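Cellulase (Xanthomonas axonopodis pv. citri, PDB 4W7W) probably hydrolyses the beta-1,4-glucosidic bonds of cellulose, as a family 5 glycoside hydrolase built on an (alpha/beta)8 barrel that binds cello-oligosaccharides in its cleft. Local coordinates at residues 191-196 / 221-226; 153-158 / 184-189; 56-61 / 313-318; 26-31 / 297-302; 81-86 / 135-140. All coordinates share one frame; numbering follows the deposited sequence. Where two conformers were deposited one is given.

Contact 1: 191-196 / 221-226; sequences TGAHSW and FEAHQY. With BGC (beta-D-glucopyranose), chain C.
Thr191 and Ala193 grip the sixth strand of the (alpha/beta)8 barrel through the two backbone bonds that make up the single bridge between Gly192 and His224: His224 N donates to Thr191 O (2.9 Å), and Ala193 N to His224 O. The loop after strand 183-186 is thus laid against the neighbouring strand before it enters the type I turn from Ala193 to Trp196. Threonine suits its place because both branches work. With OG1 anti to the backbone N (chi1 -152°), the hydroxyl gives a short bond of 2.6 Å to Glu222 O, in the carbonyl plane, while CG2 sits over the middle of one face of the His224 imidazole, 3.9 Å from its centroid, a CH-pi contact. That ring is held in its rotation from both nitrogens: NE2 donates to Glu222 OE2 (2.7 Å), on the anti lone pair, and ND1 bonds to Glu154, a residue of the glycan pocket. The small Ala193 lets the loop come close, its CB 3.9 Å from Ala223 CB. Tyr226 CD2 lies 3.6 Å from O6 of the chain C glucose, while His194, on whose ring Tyr231 stacks, touches another glucose unit. Gln225 bends at chi2 (62°); its amide plane stands 80° from the His194 ring, and OE1 accepts His194 N at 2.9 Å while also lying at the edge of the His194 ring.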
# COMPACT_ATOMS: atom_id res chain seq x y z
N THR A 191 3.98 9.28 -2.48
CA THR A 191 4.90 8.21 -2.83
C THR A 191 4.83 7.80 -4.30
O THR A 191 4.96 6.64 -4.66
CB THR A 191 4.82 7.05 -1.80
OG1 THR A 191 6.08 6.41 -1.77
CG2 THR A 191 3.67 6.04 -1.99
N GLY A 192 4.67 8.78 -5.18
CA GLY A 192 4.59 8.47 -6.60
C GLY A 192 5.91 7.95 -7.14
O GLY A 192 6.96 8.54 -6.91
N ALA A 193 5.87 6.88 -7.93
CA ALA A 193 7.11 6.42 -8.55
C ALA A 193 7.66 7.49 -9.48
O ALA A 193 8.86 7.76 -9.51
CB ALA A 193 6.90 5.13 -9.32
N HIS A 194 6.77 8.09 -10.26
CA HIS A 194 7.15 9.06 -11.27
C HIS A 194 7.97 10.24 -10.75
O HIS A 194 8.82 10.75 -11.47
CB HIS A 194 5.89 9.59 -12.00
CG HIS A 194 4.93 10.29 -11.10
ND1 HIS A 194 4.92 11.66 -10.95
CD2 HIS A 194 4.01 9.81 -10.22
CE1 HIS A 194 4.01 11.99 -10.05
NE2 HIS A 194 3.43 10.89 -9.61
N SER A 195 7.67 10.69 -9.53
CA SER A 195 8.25 11.90 -8.97
C SER A 195 9.33 11.60 -7.95
O SER A 195 9.80 12.52 -7.26
CB SER A 195 7.16 12.73 -8.33
OG SER A 195 6.49 11.93 -7.38
N TRP A 196 9.77 10.35 -7.86
CA TRP A 196 10.69 9.92 -6.81
C TRP A 196 11.96 10.76 -6.77
O TRP A 196 12.50 11.01 -5.68
CB TRP A 196 11.05 8.45 -7.02
CG TRP A 196 11.65 7.78 -5.84
CD1 TRP A 196 12.95 7.45 -5.65
CD2 TRP A 196 10.95 7.35 -4.68
NE1 TRP A 196 13.10 6.83 -4.45
CE2 TRP A 196 11.89 6.75 -3.82
CE3 TRP A 196 9.60 7.38 -4.29
CZ2 TRP A 196 11.54 6.18 -2.61
CZ3 TRP A 196 9.25 6.82 -3.08
CH2 TRP A 196 10.23 6.22 -2.25
N PHE A 221 10.83 -0.21 -0.50
CA PHE A 221 10.27 1.10 -0.72
C PHE A 221 8.98 0.96 -1.51
O PHE A 221 8.95 0.38 -2.60
CB PHE A 221 11.29 2.00 -1.42
CG PHE A 221 12.40 2.36 -0.48
CD1 PHE A 221 12.26 3.43 0.38
CD2 PHE A 221 13.51 1.54 -0.33
CE1 PHE A 221 13.23 3.72 1.33
CE2 PHE A 221 14.48 1.82 0.61
CZ PHE A 221 14.34 2.92 1.42
N GLU A 222 7.91 1.50 -0.94
CA GLU A 222 6.59 1.46 -1.55
C GLU A 222 6.38 2.70 -2.40
O GLU A 222 6.46 3.81 -1.89
CB GLU A 222 5.52 1.41 -0.45
CG GLU A 222 4.11 1.39 -1.01
CD GLU A 222 3.05 1.28 0.07
OE1 GLU A 222 3.36 0.72 1.14
OE2 GLU A 222 1.91 1.74 -0.19
N ALA A 223 6.07 2.48 -3.68
CA ALA A 223 5.70 3.54 -4.59
C ALA A 223 4.30 3.23 -5.14
O ALA A 223 3.87 2.07 -5.13
CB ALA A 223 6.69 3.68 -5.74
N HIS A 224 3.60 4.28 -5.56
CA HIS A 224 2.30 4.15 -6.22
C HIS A 224 2.42 4.75 -7.60
O HIS A 224 3.21 5.67 -7.81
CB HIS A 224 1.20 4.89 -5.47
CG HIS A 224 0.93 4.31 -4.11
ND1 HIS A 224 -0.07 4.78 -3.30
CD2 HIS A 224 1.52 3.29 -3.45
CE1 HIS A 224 -0.07 4.08 -2.17
NE2 HIS A 224 0.88 3.16 -2.25
N GLN A 225 1.65 4.25 -8.56
CA GLN A 225 1.70 4.83 -9.91
C GLN A 225 0.37 4.67 -10.62
O GLN A 225 -0.09 3.58 -10.89
CB GLN A 225 2.81 4.21 -10.76
CG GLN A 225 3.04 4.95 -12.06
CD GLN A 225 3.49 6.37 -11.82
OE1 GLN A 225 4.48 6.60 -11.13
NE2 GLN A 225 2.78 7.33 -12.39
N TYR A 226 -0.20 5.82 -10.94
CA TYR A 226 -1.39 5.92 -11.78
C TYR A 226 -1.02 6.61 -13.09
O TYR A 226 0.03 7.24 -13.20
CB TYR A 226 -2.49 6.67 -11.02
CG TYR A 226 -3.01 5.89 -9.83
CD1 TYR A 226 -4.00 4.94 -9.98
CD2 TYR A 226 -2.51 6.10 -8.54
CE1 TYR A 226 -4.49 4.22 -8.90
CE2 TYR A 226 -3.00 5.37 -7.46
CZ TYR A 226 -3.99 4.43 -7.64
OH TYR A 226 -4.52 3.69 -6.62
C2 BGC C . -4.68 12.34 -4.91
C3 BGC C . -4.86 11.17 -3.96
C4 BGC C . -4.45 9.86 -4.63
C5 BGC C . -3.06 10.00 -5.23
C6 BGC C . -2.67 8.79 -6.06
C1 BGC C . -3.26 12.34 -5.44
O2 BGC C . -4.93 13.59 -4.24
O3 BGC C . -6.23 11.08 -3.56
O4 BGC C . -4.52 8.77 -3.70
O5 BGC C . -3.01 11.12 -6.12
O6 BGC C . -1.39 8.97 -6.67

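Contact 2: 153-158 / 184-189; sequences NEPNGI and LVPGTA. With BGC (beta-D-glucopyranose), chain C.
Pro155 and Thr188 carry most of this junction at the C-terminal end of the (alpha/beta)8 barrel, where the glycan binds; it joins the loop after the fourth strand to the end of the fifth strand and the loop it leads into. Pro155 turns its ring toward segment 184-189 and meets Pro186 at about a right angle, CG to CG 3.6 Å; two rigid rings make a compact apolar joint that asks for no polar partner. The same ring lies against the carbonyl of Gly187, with CD 3.2 Å from Gly187 O, and that buried oxygen has no hydrogen-bonding partner in the model. Trp163 of helix 160-176 packs on Pro155 from outside the two segments. Thr188 supplies the polar link: a chi1 of -169° swings its hydroxyl to the side of its own carbonyl, from where OG1 donates to Ile158 O at 2.8 Å, and Ile158 CG2 rests 3.5 Å from the same OG1. Thr188 CA also points its hydrogen at Pro155 O. The side chain of Glu154 leaves the joint for the glycan pocket. Its OE2 is bonded elsewhere, while the extended chain carries the other oxygen to the sugar, where glucose O4 (chain C) donates to Glu154 OE1 at 2.6 Å.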
# COMPACT_ATOMS: atom_id res chain seq x y z
N ASN A 153 0.05 5.08 4.10
CA ASN A 153 -0.41 5.32 2.74
C ASN A 153 -0.14 6.77 2.34
O ASN A 153 -0.65 7.69 2.97
CB ASN A 153 -1.88 5.05 2.61
CG ASN A 153 -2.33 5.20 1.18
OD1 ASN A 153 -1.88 4.44 0.32
ND2 ASN A 153 -3.17 6.17 0.90
N GLU A 154 0.60 6.95 1.24
CA GLU A 154 0.72 8.26 0.56
C GLU A 154 0.94 9.47 1.48
O GLU A 154 0.15 10.42 1.49
CB GLU A 154 -0.47 8.49 -0.37
CG GLU A 154 -0.53 7.43 -1.45
CD GLU A 154 -1.56 7.70 -2.52
OE1 GLU A 154 -2.24 8.74 -2.43
OE2 GLU A 154 -1.67 6.86 -3.45
N PRO A 155 2.04 9.48 2.24
CA PRO A 155 2.42 10.73 2.88
C PRO A 155 2.48 11.86 1.85
O PRO A 155 2.88 11.64 0.71
CB PRO A 155 3.82 10.46 3.43
CG PRO A 155 3.96 8.96 3.47
CD PRO A 155 3.12 8.48 2.31
N ASN A 156 2.07 13.05 2.25
CA ASN A 156 2.16 14.24 1.42
C ASN A 156 2.06 15.42 2.38
O ASN A 156 1.72 15.24 3.55
CB ASN A 156 1.04 14.27 0.38
CG ASN A 156 -0.33 14.34 1.00
OD1 ASN A 156 -0.92 13.31 1.43
ND2 ASN A 156 -0.85 15.52 1.10
N GLY A 157 2.39 16.63 1.92
CA GLY A 157 2.24 17.79 2.80
C GLY A 157 3.28 17.83 3.90
O GLY A 157 3.06 18.45 4.95
N ILE A 158 4.41 17.18 3.65
CA ILE A 158 5.53 17.06 4.58
C ILE A 158 6.76 16.93 3.70
O ILE A 158 6.69 16.27 2.65
CB ILE A 158 5.33 15.86 5.56
CG1 ILE A 158 6.52 15.74 6.52
CG2 ILE A 158 5.06 14.56 4.82
CD1 ILE A 158 6.24 14.85 7.71
N LEU A 184 7.28 -1.92 4.51
CA LEU A 184 7.13 -1.14 3.28
C LEU A 184 7.16 0.34 3.66
O LEU A 184 6.29 0.82 4.40
CB LEU A 184 5.83 -1.46 2.55
CG LEU A 184 5.66 -2.92 2.16
CD1 LEU A 184 4.36 -3.09 1.40
CD2 LEU A 184 6.83 -3.44 1.35
N VAL A 185 8.16 1.05 3.14
CA VAL A 185 8.44 2.44 3.47
C VAL A 185 8.09 3.32 2.28
O VAL A 185 8.66 3.14 1.21
CB VAL A 185 9.95 2.67 3.75
CG1 VAL A 185 10.22 4.11 4.15
CG2 VAL A 185 10.44 1.72 4.81
N PRO A 186 7.18 4.29 2.45
CA PRO A 186 6.88 5.20 1.37
C PRO A 186 7.74 6.45 1.45
O PRO A 186 8.40 6.70 2.47
CB PRO A 186 5.43 5.57 1.67
CG PRO A 186 5.41 5.66 3.17
CD PRO A 186 6.35 4.56 3.64
N GLY A 187 7.69 7.26 0.39
CA GLY A 187 8.14 8.63 0.42
C GLY A 187 6.98 9.59 0.62
O GLY A 187 5.84 9.17 0.81
N THR A 188 7.31 10.88 0.57
CA THR A 188 6.29 11.91 0.54
C THR A 188 5.77 12.08 -0.91
O THR A 188 5.98 11.19 -1.75
CB THR A 188 6.75 13.21 1.21
OG1 THR A 188 5.62 14.05 1.37
CG2 THR A 188 7.87 13.90 0.45
N ALA A 189 5.07 13.17 -1.21
CA ALA A 189 4.56 13.39 -2.58
C ALA A 189 3.69 12.22 -3.05
O ALA A 189 3.73 11.79 -4.21
CB ALA A 189 5.69 13.68 -3.57
C2 BGC C . -4.68 12.34 -4.91
C3 BGC C . -4.86 11.17 -3.96
C4 BGC C . -4.45 9.86 -4.63
C5 BGC C . -3.06 10.00 -5.23
C6 BGC C . -2.67 8.79 -6.06
C1 BGC C . -3.26 12.34 -5.44
O2 BGC C . -4.93 13.59 -4.24
O3 BGC C . -6.23 11.08 -3.56
O4 BGC C . -4.52 8.77 -3.70
O5 BGC C . -3.01 11.12 -6.12
O6 BGC C . -1.39 8.97 -6.67

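Contact 3: 56-61 / 313-318; sequences SYFAGK and VQPGKD
Val313 meets the ring of Phe58 in two ways: its CG2 packs 4.1 Å from Phe58 CE1, and its carbonyl oxygen lies at the ring edge, 3.4 Å from Phe58 CZ, where the weakly positive C-H rim suits an oxygen. A water ties the same carbonyl to the helix, donating to Val313 O (2.8 Å) and to Tyr57 OH (2.7 Å); the tyrosine hydroxyl also bonds to Asp321. Gln314 starts away from the helix, but its bend at chi2 (70°) brings OE1 to the Phe58 edge, 3.9 Å from CE2. That oxygen accepts Gly302 N, just past the end of the eighth strand, so the segment joins the first outer helix of the (alpha/beta)8 barrel, 52-60, to the closing strand. Pro315 then lays its CB-CG-CD edge over one face of Tyr57, CG 3.6 Å from the ring centroid and 3° off its normal, a CH-pi contact for which proline's polarised methylenes are well suited. On the opposite face of the tyrosine sits the aliphatic chain of Lys61, whose NZ forms a salt bridge with Asp321.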
# COMPACT_ATOMS: atom_id res chain seq x y z
N SER A 56 -10.34 -15.98 -0.76
CA SER A 56 -10.28 -17.20 -1.55
C SER A 56 -10.44 -16.93 -3.05
O SER A 56 -9.79 -17.57 -3.86
CB SER A 56 -11.29 -18.24 -1.06
OG SER A 56 -12.59 -17.73 -1.01
N TYR A 57 -11.28 -15.97 -3.42
CA TYR A 57 -11.43 -15.60 -4.83
C TYR A 57 -10.08 -15.16 -5.40
O TYR A 57 -9.64 -15.65 -6.45
CB TYR A 57 -12.46 -14.49 -5.02
CG TYR A 57 -12.45 -13.99 -6.45
CD1 TYR A 57 -13.09 -14.69 -7.46
CD2 TYR A 57 -11.76 -12.84 -6.79
CE1 TYR A 57 -13.05 -14.25 -8.76
CE2 TYR A 57 -11.71 -12.39 -8.10
CZ TYR A 57 -12.36 -13.09 -9.08
OH TYR A 57 -12.30 -12.60 -10.37
N PHE A 58 -9.41 -14.24 -4.72
CA PHE A 58 -8.15 -13.75 -5.27
C PHE A 58 -7.06 -14.81 -5.24
O PHE A 58 -6.26 -14.89 -6.15
CB PHE A 58 -7.76 -12.41 -4.62
CG PHE A 58 -8.67 -11.30 -5.06
CD1 PHE A 58 -8.62 -10.87 -6.38
CD2 PHE A 58 -9.66 -10.78 -4.24
CE1 PHE A 58 -9.52 -9.94 -6.86
CE2 PHE A 58 -10.57 -9.85 -4.71
CZ PHE A 58 -10.51 -9.44 -6.03
N ALA A 59 -7.04 -15.65 -4.20
CA ALA A 59 -6.10 -16.77 -4.18
C ALA A 59 -6.32 -17.67 -5.39
O ALA A 59 -5.35 -18.16 -5.98
CB ALA A 59 -6.24 -17.57 -2.92
N GLY A 60 -7.57 -17.90 -5.76
CA GLY A 60 -7.91 -18.73 -6.92
C GLY A 60 -7.45 -18.15 -8.24
O GLY A 60 -7.29 -18.88 -9.21
N LYS A 61 -7.21 -16.85 -8.28
CA LYS A 61 -6.64 -16.18 -9.44
C LYS A 61 -5.13 -16.11 -9.40
O LYS A 61 -4.54 -15.49 -10.28
CB LYS A 61 -7.21 -14.77 -9.56
CG LYS A 61 -8.70 -14.75 -9.80
CD LYS A 61 -9.03 -15.62 -10.99
CE LYS A 61 -10.42 -15.39 -11.50
NZ LYS A 61 -10.63 -16.24 -12.70
N VAL A 313 -11.65 -4.68 -9.39
CA VAL A 313 -11.54 -6.07 -9.79
C VAL A 313 -12.29 -6.99 -8.83
O VAL A 313 -12.07 -8.21 -8.83
CB VAL A 313 -10.09 -6.54 -10.07
CG1 VAL A 313 -9.53 -5.77 -11.26
CG2 VAL A 313 -9.20 -6.41 -8.84
N GLN A 314 -13.20 -6.43 -8.03
CA GLN A 314 -14.08 -7.25 -7.22
C GLN A 314 -15.01 -8.03 -8.16
O GLN A 314 -15.64 -7.42 -9.01
CB GLN A 314 -14.92 -6.37 -6.30
CG GLN A 314 -15.79 -7.16 -5.33
CD GLN A 314 -15.03 -7.90 -4.25
OE1 GLN A 314 -13.82 -7.74 -4.06
NE2 GLN A 314 -15.76 -8.70 -3.50
N PRO A 315 -15.09 -9.37 -8.02
CA PRO A 315 -15.94 -10.12 -8.92
C PRO A 315 -17.37 -9.69 -8.77
O PRO A 315 -17.80 -9.21 -7.71
CB PRO A 315 -15.74 -11.56 -8.48
CG PRO A 315 -15.32 -11.46 -7.06
CD PRO A 315 -14.44 -10.24 -7.03
N GLY A 316 -18.11 -9.84 -9.85
CA GLY A 316 -19.52 -9.49 -9.83
C GLY A 316 -20.33 -10.34 -8.87
O GLY A 316 -19.93 -11.45 -8.53
N LYS A 317 -21.48 -9.83 -8.44
CA LYS A 317 -22.49 -10.67 -7.78
C LYS A 317 -22.84 -11.91 -8.63
O LYS A 317 -23.19 -12.95 -8.08
CB LYS A 317 -23.76 -9.86 -7.51
CG LYS A 317 -24.86 -10.64 -6.81
CD LYS A 317 -25.90 -9.72 -6.20
CE LYS A 317 -27.17 -10.48 -5.84
NZ LYS A 317 -28.05 -10.68 -7.02
N ASP A 318 -22.74 -11.77 -9.95
CA ASP A 318 -22.90 -12.92 -10.85
C ASP A 318 -21.69 -13.88 -10.87
O ASP A 318 -21.71 -14.89 -11.56
CB ASP A 318 -23.28 -12.47 -12.28
CG ASP A 318 -22.22 -11.63 -12.97
OD1 ASP A 318 -21.10 -11.54 -12.45
OD2 ASP A 318 -22.53 -11.06 -14.05
O HOH W 1 -12.36 -9.93 -11.00

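Contact 4: 26-31 / 297-302; sequences GVNLSG and TWWAAG. With BGC (beta-D-glucopyranose), chain B.
Asn28 N and Asn28 ND2 both donate to Trp298 O where the first and eighth parallel strands meet to close the (alpha/beta)8 barrel. The backbone donor is at 2.8 Å, nearly along the C=O axis; the amide, with CG anti to its own carbonyl carbon (chi1 -77°), comes from above the carbonyl plane at 3.0 Å. Asparagine thus adds a side-chain bond to the strand pairing. The pairing continues with Trp298 N to Gly26 O and, past a beta bulge that shifts the register by one, with Ala301 N to Asn28 O and Ser30 N to Ala301 O. Within the bulge lies a cis peptide between Trp299 and Ala300. On the side of Val27 and Leu29 the packing is apolar: Leu29 CD2 reaches Ala301 CB at 3.9 Å, and Phe58 of helix 52-60 covers them. The Asn28 amide and the Trp299 indole stand 54° apart, with Asn28 CG 3.4 Å from Trp299 CE3, while Ala300 CB lies over one face of the indole. Further out, Arg67 takes Asn28 OD1, Gly265 O accepts from both Asn28 ND2 and Thr297 OG1, and Glu33 binds Ser30 OG. Trp299, with Trp305 and Glu33 as neighbours, lines the glycan pocket, its NE1 3.1 Å from O1 of the glucose of chain B.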
# COMPACT_ATOMS: atom_id res chain seq x y z
N GLY A 26 -0.93 -9.22 -5.95
CA GLY A 26 -2.28 -9.25 -5.45
C GLY A 26 -3.03 -7.96 -5.59
O GLY A 26 -2.84 -7.18 -6.53
N VAL A 27 -3.94 -7.75 -4.64
CA VAL A 27 -4.88 -6.66 -4.69
C VAL A 27 -5.05 -6.00 -3.33
O VAL A 27 -4.82 -6.61 -2.29
CB VAL A 27 -6.27 -7.11 -5.21
CG1 VAL A 27 -6.20 -7.70 -6.61
CG2 VAL A 27 -6.96 -8.06 -4.26
N ASN A 28 -5.49 -4.75 -3.38
CA ASN A 28 -6.02 -4.05 -2.22
C ASN A 28 -7.47 -4.49 -2.00
O ASN A 28 -8.28 -4.46 -2.93
CB ASN A 28 -6.03 -2.54 -2.45
CG ASN A 28 -4.67 -1.92 -2.30
OD1 ASN A 28 -4.34 -1.43 -1.23
ND2 ASN A 28 -3.87 -1.92 -3.38
N LEU A 29 -7.81 -4.90 -0.77
CA LEU A 29 -9.20 -5.12 -0.39
C LEU A 29 -9.61 -3.90 0.41
O LEU A 29 -9.32 -3.79 1.58
CB LEU A 29 -9.40 -6.41 0.40
CG LEU A 29 -9.15 -7.69 -0.40
CD1 LEU A 29 -9.37 -8.94 0.44
CD2 LEU A 29 -10.01 -7.77 -1.64
N SER A 30 -10.23 -2.97 -0.31
CA SER A 30 -10.63 -1.66 0.21
C SER A 30 -12.00 -1.73 0.88
O SER A 30 -12.88 -2.46 0.44
CB SER A 30 -10.65 -0.66 -0.95
OG SER A 30 -11.24 0.58 -0.61
N GLY A 31 -12.16 -0.94 1.94
CA GLY A 31 -13.43 -0.82 2.62
C GLY A 31 -13.32 -0.41 4.06
O GLY A 31 -14.23 0.20 4.60
N THR A 297 0.43 -4.60 -5.66
CA THR A 297 -0.98 -4.79 -5.31
C THR A 297 -1.82 -3.76 -6.05
O THR A 297 -1.68 -2.56 -5.88
CB THR A 297 -1.23 -4.72 -3.78
OG1 THR A 297 -0.54 -3.62 -3.17
CG2 THR A 297 -0.79 -5.99 -3.09
N TRP A 298 -2.72 -4.28 -6.87
CA TRP A 298 -3.65 -3.48 -7.67
C TRP A 298 -4.64 -2.73 -6.78
O TRP A 298 -5.12 -3.27 -5.77
CB TRP A 298 -4.42 -4.44 -8.56
CG TRP A 298 -5.55 -3.85 -9.33
CD1 TRP A 298 -6.84 -3.71 -8.91
CD2 TRP A 298 -5.51 -3.33 -10.66
NE1 TRP A 298 -7.61 -3.16 -9.90
CE2 TRP A 298 -6.81 -2.92 -10.99
CE3 TRP A 298 -4.50 -3.21 -11.61
CZ2 TRP A 298 -7.14 -2.41 -12.26
CZ3 TRP A 298 -4.83 -2.70 -12.85
CH2 TRP A 298 -6.13 -2.31 -13.16
N TRP A 299 -5.00 -1.52 -7.18
CA TRP A 299 -6.07 -0.76 -6.55
C TRP A 299 -7.28 -0.81 -7.49
O TRP A 299 -7.22 -0.22 -8.55
CB TRP A 299 -5.66 0.70 -6.30
CG TRP A 299 -6.75 1.40 -5.54
CD1 TRP A 299 -7.87 1.98 -6.06
CD2 TRP A 299 -6.89 1.46 -4.13
NE1 TRP A 299 -8.68 2.43 -5.05
CE2 TRP A 299 -8.11 2.11 -3.85
CE3 TRP A 299 -6.11 1.02 -3.06
CZ2 TRP A 299 -8.55 2.34 -2.55
CZ3 TRP A 299 -6.55 1.22 -1.77
CH2 TRP A 299 -7.75 1.89 -1.52
N ALA A 300 -8.39 -1.48 -7.13
CA ALA A 300 -8.65 -2.19 -5.88
C ALA A 300 -9.78 -3.18 -6.10
O ALA A 300 -10.47 -3.16 -7.12
CB ALA A 300 -9.06 -1.21 -4.78
N ALA A 301 -9.99 -4.01 -5.09
CA ALA A 301 -11.19 -4.79 -4.94
C ALA A 301 -11.83 -4.45 -3.60
O ALA A 301 -11.52 -3.41 -3.01
CB ALA A 301 -10.89 -6.27 -5.13
N GLY A 302 -12.71 -5.32 -3.15
CA GLY A 302 -13.58 -5.01 -2.02
C GLY A 302 -15.01 -4.84 -2.48
O GLY A 302 -15.27 -4.48 -3.62
C2 BGC B . -11.35 6.37 -4.51
C3 BGC B . -12.38 6.90 -3.51
C4 BGC B . -12.46 6.03 -2.25
C5 BGC B . -11.07 5.73 -1.72
C6 BGC B . -11.11 4.69 -0.61
C1 BGC B . -10.01 6.13 -3.83
O1 BGC B . -9.07 5.53 -4.73
O2 BGC B . -11.18 7.32 -5.58
O3 BGC B . -13.65 6.99 -4.16
O4 BGC B . -13.15 6.72 -1.21
O5 BGC B . -10.24 5.22 -2.76
O6 BGC B . -9.82 4.62 -0.05

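Contact 5: 81-86 / 135-140; sequences GPLDQA and RRLALE
The loop leading into outer helix 85-100 of the (alpha/beta)8 barrel, with Asp84 as the N-cap of that helix, packs on outer helix 127-141. Leu83 is the apolar link. Its CD1 sits 3.9 Å from Leu137 CD2 and equally far from Glu140 CG, while CG and CD2 lie along the methylenes of Arg136, CG 4.0 Å from Arg136 CB. A branched leucine can fill this groove, with the long arginine chain as its wall. Extended from CG to NE (chi2 173°), Arg136 carries its guanidinium beneath the Gly81 carbonyl, whose oxygen stands over the centre of one face, 3.1 Å from CZ; this is a face contact. The N-H groups have other partners: NE forms a salt bridge with Asp132 and NH2 bonds to Asn80 O. Arg135 NH2 lies over the opposite face, and Asp132, which also bridges to Arg135, probably eases the closeness of the two positive groups. Buried leucines beside an arginine whose charge is paired outside the two segments make up this joint in the helical layer around the barrel.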
# COMPACT_ATOMS: atom_id res chain seq x y z
N GLY A 81 -2.13 5.91 22.73
CA GLY A 81 -2.96 5.11 23.60
C GLY A 81 -3.11 3.67 23.15
O GLY A 81 -2.57 3.26 22.13
N PRO A 82 -3.87 2.89 23.90
CA PRO A 82 -4.04 1.48 23.58
C PRO A 82 -4.74 1.26 22.25
O PRO A 82 -5.52 2.09 21.79
CB PRO A 82 -4.91 0.95 24.72
CG PRO A 82 -5.60 2.15 25.27
CD PRO A 82 -4.62 3.27 25.11
N LEU A 83 -4.45 0.13 21.64
CA LEU A 83 -5.17 -0.25 20.43
C LEU A 83 -6.61 -0.60 20.77
O LEU A 83 -6.91 -1.14 21.83
CB LEU A 83 -4.51 -1.44 19.77
CG LEU A 83 -3.05 -1.24 19.33
CD1 LEU A 83 -2.55 -2.54 18.68
CD2 LEU A 83 -2.89 -0.05 18.40
N ASP A 84 -7.51 -0.30 19.85
CA ASP A 84 -8.90 -0.67 19.97
C ASP A 84 -9.02 -2.17 19.71
O ASP A 84 -8.65 -2.66 18.64
CB ASP A 84 -9.74 0.10 18.98
CG ASP A 84 -11.20 -0.22 19.08
OD1 ASP A 84 -11.88 0.46 19.88
OD2 ASP A 84 -11.69 -1.12 18.38
N GLN A 85 -9.53 -2.91 20.69
CA GLN A 85 -9.53 -4.36 20.59
C GLN A 85 -10.48 -4.88 19.53
O GLN A 85 -10.18 -5.87 18.87
CB GLN A 85 -9.81 -5.00 21.95
CG GLN A 85 -8.73 -4.72 22.97
CD GLN A 85 -7.36 -5.17 22.52
OE1 GLN A 85 -6.44 -4.35 22.35
NE2 GLN A 85 -7.21 -6.45 22.27
N ALA A 86 -11.61 -4.23 19.33
CA ALA A 86 -12.53 -4.66 18.27
C ALA A 86 -11.88 -4.48 16.90
O ALA A 86 -11.98 -5.36 16.06
CB ALA A 86 -13.84 -3.91 18.33
N ARG A 135 4.96 0.49 16.98
CA ARG A 135 5.42 -0.34 18.09
C ARG A 135 4.32 -1.31 18.52
O ARG A 135 4.54 -2.52 18.67
CB ARG A 135 5.84 0.53 19.28
CG ARG A 135 6.22 -0.26 20.53
CD ARG A 135 6.58 0.64 21.71
NE ARG A 135 5.40 1.34 22.20
CZ ARG A 135 4.52 0.82 23.05
NH1 ARG A 135 4.68 -0.40 23.52
NH2 ARG A 135 3.44 1.53 23.38
N ARG A 136 3.13 -0.76 18.72
CA ARG A 136 2.01 -1.56 19.20
C ARG A 136 1.60 -2.62 18.18
O ARG A 136 1.34 -3.76 18.55
CB ARG A 136 0.86 -0.65 19.57
CG ARG A 136 1.15 0.23 20.76
CD ARG A 136 0.04 1.22 20.98
NE ARG A 136 0.27 2.16 22.08
CZ ARG A 136 -0.05 1.92 23.34
NH1 ARG A 136 -0.48 0.72 23.70
NH2 ARG A 136 0.12 2.86 24.25
N LEU A 137 1.49 -2.25 16.91
CA LEU A 137 1.15 -3.24 15.89
C LEU A 137 2.24 -4.29 15.75
O LEU A 137 1.94 -5.48 15.61
CB LEU A 137 0.84 -2.61 14.54
CG LEU A 137 -0.45 -1.79 14.48
CD1 LEU A 137 -0.61 -1.21 13.08
CD2 LEU A 137 -1.67 -2.60 14.84
N ALA A 138 3.50 -3.88 15.83
CA ALA A 138 4.59 -4.84 15.75
C ALA A 138 4.55 -5.84 16.91
O ALA A 138 4.82 -7.02 16.73
CB ALA A 138 5.92 -4.12 15.71
N LEU A 139 4.21 -5.38 18.11
CA LEU A 139 4.07 -6.30 19.24
C LEU A 139 2.97 -7.32 18.99
O LEU A 139 3.10 -8.46 19.42
CB LEU A 139 3.81 -5.53 20.54
CG LEU A 139 5.02 -4.79 21.10
CD1 LEU A 139 4.60 -3.81 22.18
CD2 LEU A 139 6.08 -5.74 21.64
N GLU A 140 1.91 -6.92 18.30
CA GLU A 140 0.82 -7.84 18.00
C GLU A 140 1.17 -8.88 16.94
O GLU A 140 0.71 -10.01 17.00
CB GLU A 140 -0.42 -7.10 17.53
CG GLU A 140 -1.03 -6.16 18.53
CD GLU A 140 -1.59 -6.86 19.74
OE1 GLU A 140 -1.95 -8.08 19.67
OE2 GLU A 140 -1.68 -6.16 20.78

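Contact 4 lies within the barrel sheet and contact 1 lays a loop on it; both are buried, whereas the centres of contacts 3 and 5 lie about 20 Å from the chain centre, in the outer layer. Backbone hydrogen bonds run through both inner contacts, with side-chain bonds from Thr191 and Gln225 added in contact 1; contact 3 relies on ring packing and a water, and contact 5 on leucine and the arginine chain. Contact 2 is partly buried and adjoins contact 1: their strands are neighbours, they share the chain C glucose, and His224 and Glu154 join them directly. Contact 4 borders a glucose of chain B and touches contact 1 where Tyr226 meets Trp299. Contact 3 backs contact 4 from outside. Contact 5 touches none of the others.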